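RNA-dependent RNA Polymerase (Bombyx mori cytoplasmic polyhedrosis virus, PDB 6TZ0) catalyses RNA-templated RNA synthesis inside the viral capsid, transcribing the double-stranded genome into plus strands and later making the complementary minus strands. Local coordinates at residues L29-K32 with L33-R37; Y184-P187 with S188-K191; A200-L203 with P204-V207; L755-M758 with E759-L763. All coordinates share one frame; numbering follows the deposited sequence.

Contact 1: residues L29-K32 with L33-R37; sequences LTAK and LANDR
Leu33 N donates to Leu29 O at 3.0 Å, and Ala34 N reaches back to Thr30 O at 2.9 Å: helix 20-35 continues without a break from 29-32 into 33-35. Toward the end the pattern frays. The bonds to Ala31 O from Asn35 N and Ala34 N are weak, and at Asp36 the backbone leaves the helix with an extended psi of 153°.

Asn35 folds its side chain back along the helix, CG beside its own backbone N (chi1 -73°), which brings ND2 to 2.8 Å from Ala31 O, at an angle too poor for a hydrogen bond. The Leu33 side chain starts over the previous turn, with CG 3.6 Å from Leu29 O, and goes on to pack on Leu7, Phe43 and Ile787. Lys32 stretches along the more exposed side; its NZ is 4.9 Å from Asp36 OD2, and the opposite charges may attract weakly, though they do not touch. Thr30 OG1 is bonded to Ile26 O, and its side chain meets Phe783 and Ala786 of helix 774-786.

This is a fraying helix C-terminus that leads directly to Arg37 of the ATP-binding site, with Ala34 beside Arg791 of the same site.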
loop_
_atom_site.group_PDB
_atom_site.type_symbol
_atom_site.label_atom_id
_atom_site.label_comp_id
_atom_site.label_asym_id
_atom_site.label_seq_id
_atom_site.Cartn_x
_atom_site.Cartn_y
_atom_site.Cartn_z
ATOM N N LEU A 29 -26.334 -22.160 30.373
ATOM C CA LEU A 29 -25.712 -20.985 30.981
ATOM C C LEU A 29 -25.112 -20.041 29.944
ATOM O O LEU A 29 -25.210 -18.815 30.087
ATOM C CB LEU A 29 -24.661 -21.413 31.996
ATOM C CG LEU A 29 -25.283 -21.966 33.270
ATOM C CD1 LEU A 29 -24.213 -22.485 34.182
ATOM C CD2 LEU A 29 -26.075 -20.876 33.955
ATOM N N THR A 30 -24.497 -20.576 28.889
ATOM C CA THR A 30 -23.980 -19.700 27.845
ATOM C C THR A 30 -25.103 -19.085 27.020
ATOM O O THR A 30 -24.955 -17.962 26.524
ATOM C CB THR A 30 -23.001 -20.464 26.957
ATOM O OG1 THR A 30 -23.642 -21.629 26.430
ATOM C CG2 THR A 30 -21.769 -20.870 27.752
ATOM N N ALA A 31 -26.248 -19.767 26.904
ATOM C CA ALA A 31 -27.419 -19.134 26.307
ATOM C C ALA A 31 -27.945 -18.001 27.180
ATOM O O ALA A 31 -28.361 -16.954 26.667
ATOM C CB ALA A 31 -28.507 -20.177 26.079
ATOM N N LYS A 32 -27.927 -18.194 28.503
ATOM C CA LYS A 32 -28.395 -17.155 29.415
ATOM C C LYS A 32 -27.464 -15.948 29.397
ATOM O O LYS A 32 -27.911 -14.807 29.556
ATOM C CB LYS A 32 -28.526 -17.729 30.827
ATOM C CG LYS A 32 -29.119 -16.790 31.860
ATOM C CD LYS A 32 -29.301 -17.494 33.196
ATOM C CE LYS A 32 -29.713 -16.520 34.290
ATOM N NZ LYS A 32 -31.059 -15.932 34.048
ATOM N N LEU A 33 -26.166 -16.173 29.187
ATOM C CA LEU A 33 -25.266 -15.033 29.029
ATOM C C LEU A 33 -25.387 -14.384 27.656
ATOM O O LEU A 33 -25.129 -13.186 27.521
ATOM C CB LEU A 33 -23.820 -15.438 29.284
ATOM C CG LEU A 33 -23.499 -15.726 30.743
ATOM C CD1 LEU A 33 -22.052 -16.128 30.885
ATOM C CD2 LEU A 33 -23.811 -14.514 31.592
ATOM N N ALA A 34 -25.762 -15.141 26.626
ATOM C CA ALA A 34 -25.857 -14.548 25.299
ATOM C C ALA A 34 -27.171 -13.816 25.050
ATOM O O ALA A 34 -27.209 -12.934 24.188
ATOM C CB ALA A 34 -25.667 -15.623 24.227
ATOM N N ASN A 35 -28.242 -14.146 25.775
ATOM C CA ASN A 35 -29.553 -13.606 25.417
ATOM C C ASN A 35 -29.793 -12.203 25.973
ATOM O O ASN A 35 -29.993 -11.254 25.208
ATOM C CB ASN A 35 -30.656 -14.559 25.877
ATOM C CG ASN A 35 -30.739 -15.802 25.023
ATOM O OD1 ASN A 35 -30.627 -15.736 23.800
ATOM N ND2 ASN A 35 -30.930 -16.946 25.662
ATOM N N ASP A 36 -29.799 -12.049 27.294
ATOM C CA ASP A 36 -30.220 -10.805 27.925
ATOM C C ASP A 36 -29.078 -10.118 28.662
ATOM O O ASP A 36 -28.138 -10.763 29.131
ATOM C CB ASP A 36 -31.385 -11.046 28.888
ATOM C CG ASP A 36 -31.093 -12.131 29.901
ATOM O OD1 ASP A 36 -30.065 -12.820 29.760
ATOM O OD2 ASP A 36 -31.893 -12.295 30.848
ATOM N N ARG A 37 -29.175 -8.792 28.766
ATOM C CA ARG A 37 -28.151 -7.989 29.418
ATOM C C ARG A 37 -28.362 -7.858 30.918
ATOM O O ARG A 37 -27.447 -7.413 31.620
ATOM C CB ARG A 37 -28.088 -6.595 28.786
ATOM C CG ARG A 37 -29.307 -5.744 29.043
ATOM C CD ARG A 37 -29.219 -4.414 28.322
ATOM N NE ARG A 37 -30.338 -3.545 28.669
ATOM C CZ ARG A 37 -31.508 -3.544 28.042
ATOM N NH1 ARG A 37 -31.718 -4.360 27.020
ATOM N NH2 ARG A 37 -32.468 -2.720 28.433
#

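Contact 2: residues Y184-P187 with S188-K191; sequences YESP and SQDK
A beta-hairpin turn joins strand 183-186 to strand 191-194, the two strands of a small antiparallel sheet, and Tyr184 at its base belongs to the ATP-binding site. The chain reverses over a four-residue loop: Pro187, Ser188 and Gln189 are right-handed helical, and Asp190 then takes a left-handed conformation (phi 57°, psi 51°). An i to i+4 bond closes it, Asp190 N donating to Ser186 O at 2.8 Å. Ser186 also grips the returning strand, its N donating to Lys191 O at 3.3 Å with the donor nearly in line with the C=O bond. Next to this pair, Glu185 CA makes a CA-H...O contact with Lys191 O at 3.5 Å.

The side chain of Ser186 works inside the turn as well. With OG set between its backbone N and carbonyl carbon (chi1 68°), the hydroxyl leans over the loop and accepts a weak bond from Gln189 N at 3.3 Å. Gln189 CB lies against the same oxygen, and the extended side chain stays alongside it as far as OE1, 3.9 Å from Ser186 OG. The Asp190 carboxylate has a long, weak ion pair with Arg138.

Arg138 makes a firmer salt bridge with Glu185 OE1, tying the first strand to the neighbouring loop; Lys191 rests its side chain on Val135. Tyr184 points opposite to Glu185 and packs on Ile193 and Asn195, another ATP-site residue. The arrangement is that of a solvent-facing hairpin with Tyr184 on the first strand and Asn195 just beyond the second.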
loop_
_atom_site.group_PDB
_atom_site.type_symbol
_atom_site.label_atom_id
_atom_site.label_comp_id
_atom_site.label_asym_id
_atom_site.label_seq_id
_atom_site.Cartn_x
_atom_site.Cartn_y
_atom_site.Cartn_z
ATOM N N TYR A 184 -23.241 1.941 26.599
ATOM C CA TYR A 184 -23.568 0.864 25.675
ATOM C C TYR A 184 -23.369 1.390 24.264
ATOM O O TYR A 184 -23.238 2.595 24.044
ATOM C CB TYR A 184 -24.997 0.343 25.884
ATOM C CG TYR A 184 -26.095 1.337 25.583
ATOM C CD1 TYR A 184 -26.499 2.269 26.534
ATOM C CD2 TYR A 184 -26.764 1.310 24.368
ATOM C CE1 TYR A 184 -27.501 3.166 26.268
ATOM C CE2 TYR A 184 -27.771 2.204 24.092
ATOM C CZ TYR A 184 -28.137 3.129 25.046
ATOM O OH TYR A 184 -29.147 4.020 24.775
ATOM N N GLU A 185 -23.356 0.476 23.308
ATOM C CA GLU A 185 -23.248 0.839 21.908
ATOM C C GLU A 185 -24.492 0.385 21.161
ATOM O O GLU A 185 -25.161 -0.573 21.557
ATOM C CB GLU A 185 -21.994 0.236 21.266
ATOM C CG GLU A 185 -21.950 -1.276 21.240
ATOM C CD GLU A 185 -20.666 -1.797 20.632
ATOM O OE1 GLU A 185 -19.829 -0.967 20.232
ATOM O OE2 GLU A 185 -20.486 -3.030 20.556
ATOM N N SER A 186 -24.800 1.092 20.082
ATOM C CA SER A 186 -25.922 0.752 19.232
ATOM C C SER A 186 -25.430 0.693 17.792
ATOM O O SER A 186 -24.792 1.647 17.319
ATOM C CB SER A 186 -27.042 1.776 19.356
ATOM O OG SER A 186 -26.617 3.005 18.810
ATOM N N PRO A 187 -25.698 -0.393 17.067
ATOM C CA PRO A 187 -25.359 -0.414 15.638
ATOM C C PRO A 187 -26.274 0.450 14.791
ATOM O O PRO A 187 -25.928 0.742 13.640
ATOM C CB PRO A 187 -25.489 -1.896 15.271
ATOM C CG PRO A 187 -26.452 -2.440 16.264
ATOM C CD PRO A 187 -26.211 -1.690 17.538
ATOM N N SER A 188 -27.428 0.866 15.318
ATOM C CA SER A 188 -28.307 1.759 14.573
ATOM C C SER A 188 -27.745 3.173 14.502
ATOM O O SER A 188 -27.882 3.840 13.472
ATOM C CB SER A 188 -29.694 1.776 15.207
ATOM O OG SER A 188 -29.655 2.362 16.493
ATOM N N GLN A 189 -27.113 3.644 15.574
ATOM C CA GLN A 189 -26.520 4.972 15.589
ATOM C C GLN A 189 -25.020 4.953 15.355
ATOM O O GLN A 189 -24.452 6.006 15.042
ATOM C CB GLN A 189 -26.812 5.669 16.923
ATOM C CG GLN A 189 -28.286 5.905 17.171
ATOM C CD GLN A 189 -28.563 6.534 18.516
ATOM O OE1 GLN A 189 -27.653 6.761 19.306
ATOM N NE2 GLN A 189 -29.831 6.810 18.787
ATOM N N ASP A 190 -24.388 3.783 15.505
ATOM C CA ASP A 190 -22.948 3.560 15.322
ATOM C C ASP A 190 -22.114 4.461 16.230
ATOM O O ASP A 190 -21.180 5.135 15.797
ATOM C CB ASP A 190 -22.537 3.717 13.854
ATOM C CG ASP A 190 -22.980 2.548 13.003
ATOM O OD1 ASP A 190 -23.038 1.422 13.538
ATOM O OD2 ASP A 190 -23.280 2.751 11.809
ATOM N N LYS A 191 -22.463 4.445 17.513
ATOM C CA LYS A 191 -21.713 5.188 18.509
ATOM C C LYS A 191 -21.947 4.561 19.872
ATOM O O LYS A 191 -22.833 3.723 20.049
ATOM C CB LYS A 191 -22.098 6.670 18.512
ATOM C CG LYS A 191 -23.516 6.966 18.934
ATOM C CD LYS A 191 -23.802 8.440 18.740
ATOM C CE LYS A 191 -22.993 9.274 19.710
ATOM N NZ LYS A 191 -23.283 10.719 19.589
#

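Contact 3: residues A200-L203 with P204-V207; sequences ASIL and PTFV
Ile202 and Phe206 fit together at the ring's rim: the CG2 branch of Ile202 comes in the plane of the aromatic ring and stops 3.7 Å from CE2. Leu203 CA is a second bump at this edge, 3.9 Å from CD2, so backbone and branch together form a shallow hollow that the CD2-CE2 side of the ring fills. Phe206 is brought there by CG lying beside its backbone N (chi1 -75°), which swings the ring back over the preceding turn. Leu203 CD2 adds a looser touch to CD2 of the ring at 4.3 Å.

The CG1 and CD1 arm of Ile202 passes Thr205 at a slant, with CG1 3.6 Å from OG1. Beside them lies Ile202 O, doubly gripped. Thr205 OG1 donates to it at 2.6 Å in the carbonyl plane, whereas Thr205 N, 3.2 Å from it, approaches from above that plane. Phe206 N then bonds to Leu203 O at 3.2 Å, again from well above the carbonyl plane. These two successive i to i+3 backbone bonds form 3-10-like turns that lead into helix 206-218. Pro204 has no N-H to offer, and its CD lies 3.7 Å from Leu203 CB.

Almost all of this is buried in the N-terminal region of the polymerase. Leu203, Phe206 and Val207 meet Phe175 of helix 166-175, while Pro204, Leu203 and Val207 pack on Phe183 at the start of the strand that carries Tyr184. Phe206 also meets the ring of Tyr242 at about 45°, and Ser201 OG is held by Val105 O and Phe107 N.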
loop_
_atom_site.group_PDB
_atom_site.type_symbol
_atom_site.label_atom_id
_atom_site.label_comp_id
_atom_site.label_asym_id
_atom_site.label_seq_id
_atom_site.Cartn_x
_atom_site.Cartn_y
_atom_site.Cartn_z
ATOM N N ALA A 200 -15.430 8.373 33.249
ATOM C CA ALA A 200 -14.322 8.927 32.484
ATOM C C ALA A 200 -14.501 8.707 30.988
ATOM O O ALA A 200 -15.330 7.913 30.545
ATOM C CB ALA A 200 -12.999 8.311 32.930
ATOM N N SER A 201 -13.691 9.422 30.207
ATOM C CA SER A 201 -13.841 9.399 28.756
ATOM C C SER A 201 -13.141 8.197 28.136
ATOM O O SER A 201 -13.651 7.597 27.185
ATOM C CB SER A 201 -13.297 10.693 28.168
ATOM O OG SER A 201 -11.919 10.818 28.457
ATOM N N ILE A 202 -11.969 7.827 28.664
ATOM C CA ILE A 202 -11.203 6.696 28.140
ATOM C C ILE A 202 -11.696 5.370 28.697
ATOM O O ILE A 202 -11.178 4.306 28.332
ATOM C CB ILE A 202 -9.719 6.993 28.444
ATOM C CG1 ILE A 202 -8.771 6.176 27.557
ATOM C CG2 ILE A 202 -9.436 6.741 29.911
ATOM C CD1 ILE A 202 -8.945 6.410 26.080
ATOM N N LEU A 203 -12.720 5.403 29.538
ATOM C CA LEU A 203 -13.193 4.204 30.222
ATOM C C LEU A 203 -13.792 3.107 29.328
ATOM O O LEU A 203 -13.671 1.931 29.711
ATOM C CB LEU A 203 -14.167 4.660 31.319
ATOM C CG LEU A 203 -14.581 3.814 32.523
ATOM C CD1 LEU A 203 -15.741 2.913 32.230
ATOM C CD2 LEU A 203 -13.397 3.010 33.027
ATOM N N PRO A 204 -14.431 3.373 28.170
ATOM C CA PRO A 204 -14.840 2.227 27.326
ATOM C C PRO A 204 -13.716 1.455 26.643
ATOM O O PRO A 204 -13.996 0.421 26.028
ATOM C CB PRO A 204 -15.776 2.871 26.298
ATOM C CG PRO A 204 -16.333 4.000 26.983
ATOM C CD PRO A 204 -15.240 4.557 27.814
ATOM N N THR A 205 -12.465 1.913 26.704
ATOM C CA THR A 205 -11.380 1.108 26.149
ATOM C C THR A 205 -10.881 0.083 27.159
ATOM O O THR A 205 -10.206 -0.890 26.798
ATOM C CB THR A 205 -10.230 2.002 25.694
ATOM O OG1 THR A 205 -9.732 2.741 26.813
ATOM C CG2 THR A 205 -10.699 2.965 24.628
ATOM N N PHE A 206 -11.211 0.273 28.433
ATOM C CA PHE A 206 -10.704 -0.638 29.446
ATOM C C PHE A 206 -11.467 -1.940 29.505
ATOM O O PHE A 206 -10.968 -2.896 30.099
ATOM C CB PHE A 206 -10.693 0.036 30.800
ATOM C CG PHE A 206 -9.598 0.999 30.928
ATOM C CD1 PHE A 206 -8.317 0.551 31.188
ATOM C CD2 PHE A 206 -9.817 2.339 30.722
ATOM C CE1 PHE A 206 -7.284 1.429 31.273
ATOM C CE2 PHE A 206 -8.786 3.221 30.809
ATOM C CZ PHE A 206 -7.521 2.759 31.083
ATOM N N VAL A 207 -12.636 -2.016 28.875
ATOM C CA VAL A 207 -13.267 -3.310 28.657
ATOM C C VAL A 207 -12.384 -4.169 27.764
ATOM O O VAL A 207 -12.119 -5.340 28.063
ATOM C CB VAL A 207 -14.670 -3.115 28.060
ATOM C CG1 VAL A 207 -15.345 -4.452 27.815
ATOM C CG2 VAL A 207 -15.502 -2.251 28.971
#

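Contact 4: residues L755-M758 with E759-L763; sequences LAMM and ELNAL
Asn761 turns its amide toward Met757, one turn earlier in helix 754-766. A chi1 of -74° sets CG beside the backbone N and lays the amide over the Met757 carbonyl, ND2 to O 3.0 Å. The angle is too poor for a hydrogen bond; ND2 donates instead to Gly843 O, and the side chain touches Tyr845. Met757 O is already taken by Asn761 N at 2.9 Å, one of four successive i to i+4 bonds from Leu755 O through Met758 O that keep the helix regular.

Met757 bends at each of its torsions, and CE finishes 4.4 Å from Asn761 ND2, with the thioether chain turned onto Leu789. Met758, by contrast, starts with CG opposite the backbone N (chi1 -171°), runs straight to SD and bends only at the methyl, on the exposed side. Glu759 also points its CG away from the backbone N and stays extended to the carboxylate. Its CB rests over the previous turn, 3.5 Å from Leu755 O, and OE2 reaches two arginines, Arg141 and Arg744, in a double salt bridge that probably stabilises its negative charge. Leu760 CB lies 3.5 Å from Ala756 O before the side chain departs toward Phe142. Ala762 CB fills a matching position 3.5 Å from Met758 O.

The side with Leu755, Met758 and Ala762 is exposed. The buried side is covered by loops, those already met and the one at Ile750, which touches Ala756; the contact's centre is about 11 Å from that of the chain.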
loop_
_atom_site.group_PDB
_atom_site.type_symbol
_atom_site.label_atom_id
_atom_site.label_comp_id
_atom_site.label_asym_id
_atom_site.label_seq_id
_atom_site.Cartn_x
_atom_site.Cartn_y
_atom_site.Cartn_z
ATOM N N LEU A 755 -18.293 -17.297 8.553
ATOM C CA LEU A 755 -17.121 -16.458 8.358
ATOM C C LEU A 755 -16.542 -15.953 9.672
ATOM O O LEU A 755 -15.320 -15.809 9.780
ATOM C CB LEU A 755 -17.478 -15.265 7.468
ATOM C CG LEU A 755 -17.360 -15.328 5.941
ATOM C CD1 LEU A 755 -15.903 -15.465 5.539
ATOM C CD2 LEU A 755 -18.190 -16.437 5.315
ATOM N N ALA A 756 -17.388 -15.697 10.673
ATOM C CA ALA A 756 -16.899 -15.274 11.980
ATOM C C ALA A 756 -16.122 -16.386 12.667
ATOM O O ALA A 756 -15.074 -16.134 13.275
ATOM C CB ALA A 756 -18.065 -14.828 12.855
ATOM N N MET A 757 -16.610 -17.623 12.573
ATOM C CA MET A 757 -15.863 -18.742 13.129
ATOM C C MET A 757 -14.592 -19.016 12.348
ATOM O O MET A 757 -13.594 -19.434 12.940
ATOM C CB MET A 757 -16.726 -19.996 13.180
ATOM C CG MET A 757 -17.746 -19.975 14.277
ATOM S SD MET A 757 -16.945 -19.778 15.874
ATOM C CE MET A 757 -16.115 -21.351 16.032
ATOM N N MET A 758 -14.599 -18.773 11.035
ATOM C CA MET A 758 -13.377 -18.949 10.258
ATOM C C MET A 758 -12.330 -17.909 10.640
ATOM O O MET A 758 -11.139 -18.228 10.745
ATOM C CB MET A 758 -13.685 -18.884 8.764
ATOM C CG MET A 758 -12.508 -19.277 7.884
ATOM S SD MET A 758 -12.827 -19.232 6.112
ATOM C CE MET A 758 -12.748 -17.474 5.795
ATOM N N GLU A 759 -12.764 -16.673 10.894
ATOM C CA GLU A 759 -11.855 -15.629 11.355
ATOM C C GLU A 759 -11.314 -15.933 12.746
ATOM O O GLU A 759 -10.120 -15.731 13.015
ATOM C CB GLU A 759 -12.576 -14.284 11.341
ATOM C CG GLU A 759 -11.734 -13.109 11.778
ATOM C CD GLU A 759 -12.491 -11.799 11.711
ATOM O OE1 GLU A 759 -13.682 -11.815 11.334
ATOM O OE2 GLU A 759 -11.897 -10.751 12.037
ATOM N N LEU A 760 -12.175 -16.433 13.636
ATOM C CA LEU A 760 -11.735 -16.788 14.980
ATOM C C LEU A 760 -10.749 -17.949 14.949
ATOM O O LEU A 760 -9.744 -17.926 15.665
ATOM C CB LEU A 760 -12.953 -17.101 15.857
ATOM C CG LEU A 760 -12.877 -17.276 17.380
ATOM C CD1 LEU A 760 -12.557 -18.696 17.809
ATOM C CD2 LEU A 760 -11.856 -16.321 17.973
ATOM N N ASN A 761 -10.997 -18.950 14.100
ATOM C CA ASN A 761 -10.080 -20.079 13.982
ATOM C C ASN A 761 -8.748 -19.660 13.377
ATOM O O ASN A 761 -7.699 -20.166 13.785
ATOM C CB ASN A 761 -10.710 -21.191 13.148
ATOM C CG ASN A 761 -11.781 -21.940 13.898
ATOM O OD1 ASN A 761 -11.636 -22.220 15.085
ATOM N ND2 ASN A 761 -12.853 -22.289 13.209
ATOM N N ALA A 762 -8.763 -18.722 12.427
ATOM C CA ALA A 762 -7.507 -18.238 11.861
ATOM C C ALA A 762 -6.698 -17.451 12.886
ATOM O O ALA A 762 -5.472 -17.589 12.948
ATOM C CB ALA A 762 -7.779 -17.385 10.625
ATOM N N LEU A 763 -7.361 -16.646 13.721
ATOM C CA LEU A 763 -6.633 -15.905 14.751
ATOM C C LEU A 763 -6.102 -16.818 15.851
ATOM O O LEU A 763 -4.999 -16.591 16.371
ATOM C CB LEU A 763 -7.536 -14.832 15.348
ATOM C CG LEU A 763 -7.882 -13.645 14.457
ATOM C CD1 LEU A 763 -8.955 -12.829 15.114
ATOM C CD2 LEU A 763 -6.664 -12.789 14.227
#

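Overall arrangement
Contact 3 is the buried one, contact 2 a surface turn, and contacts 1 and 4 are mixed, each with one sheltered side. Contact 4 lies within one helix, a regular stretch, while contact 1 runs off the fraying end of another; contact 3 leads into a helix, and contact 2 links two strands. Apolar packing dominates contact 3, whereas in contacts 2 and 4 a glutamate turns to arginines outside the segments. Contacts 1 and 2 bring Arg37 and Tyr184 to the ATP site, and the nearest atoms of the two contacts are about 7 Å apart. Contact 3 approaches contact 2 equally closely; contact 4 lies nearest the chain's centre.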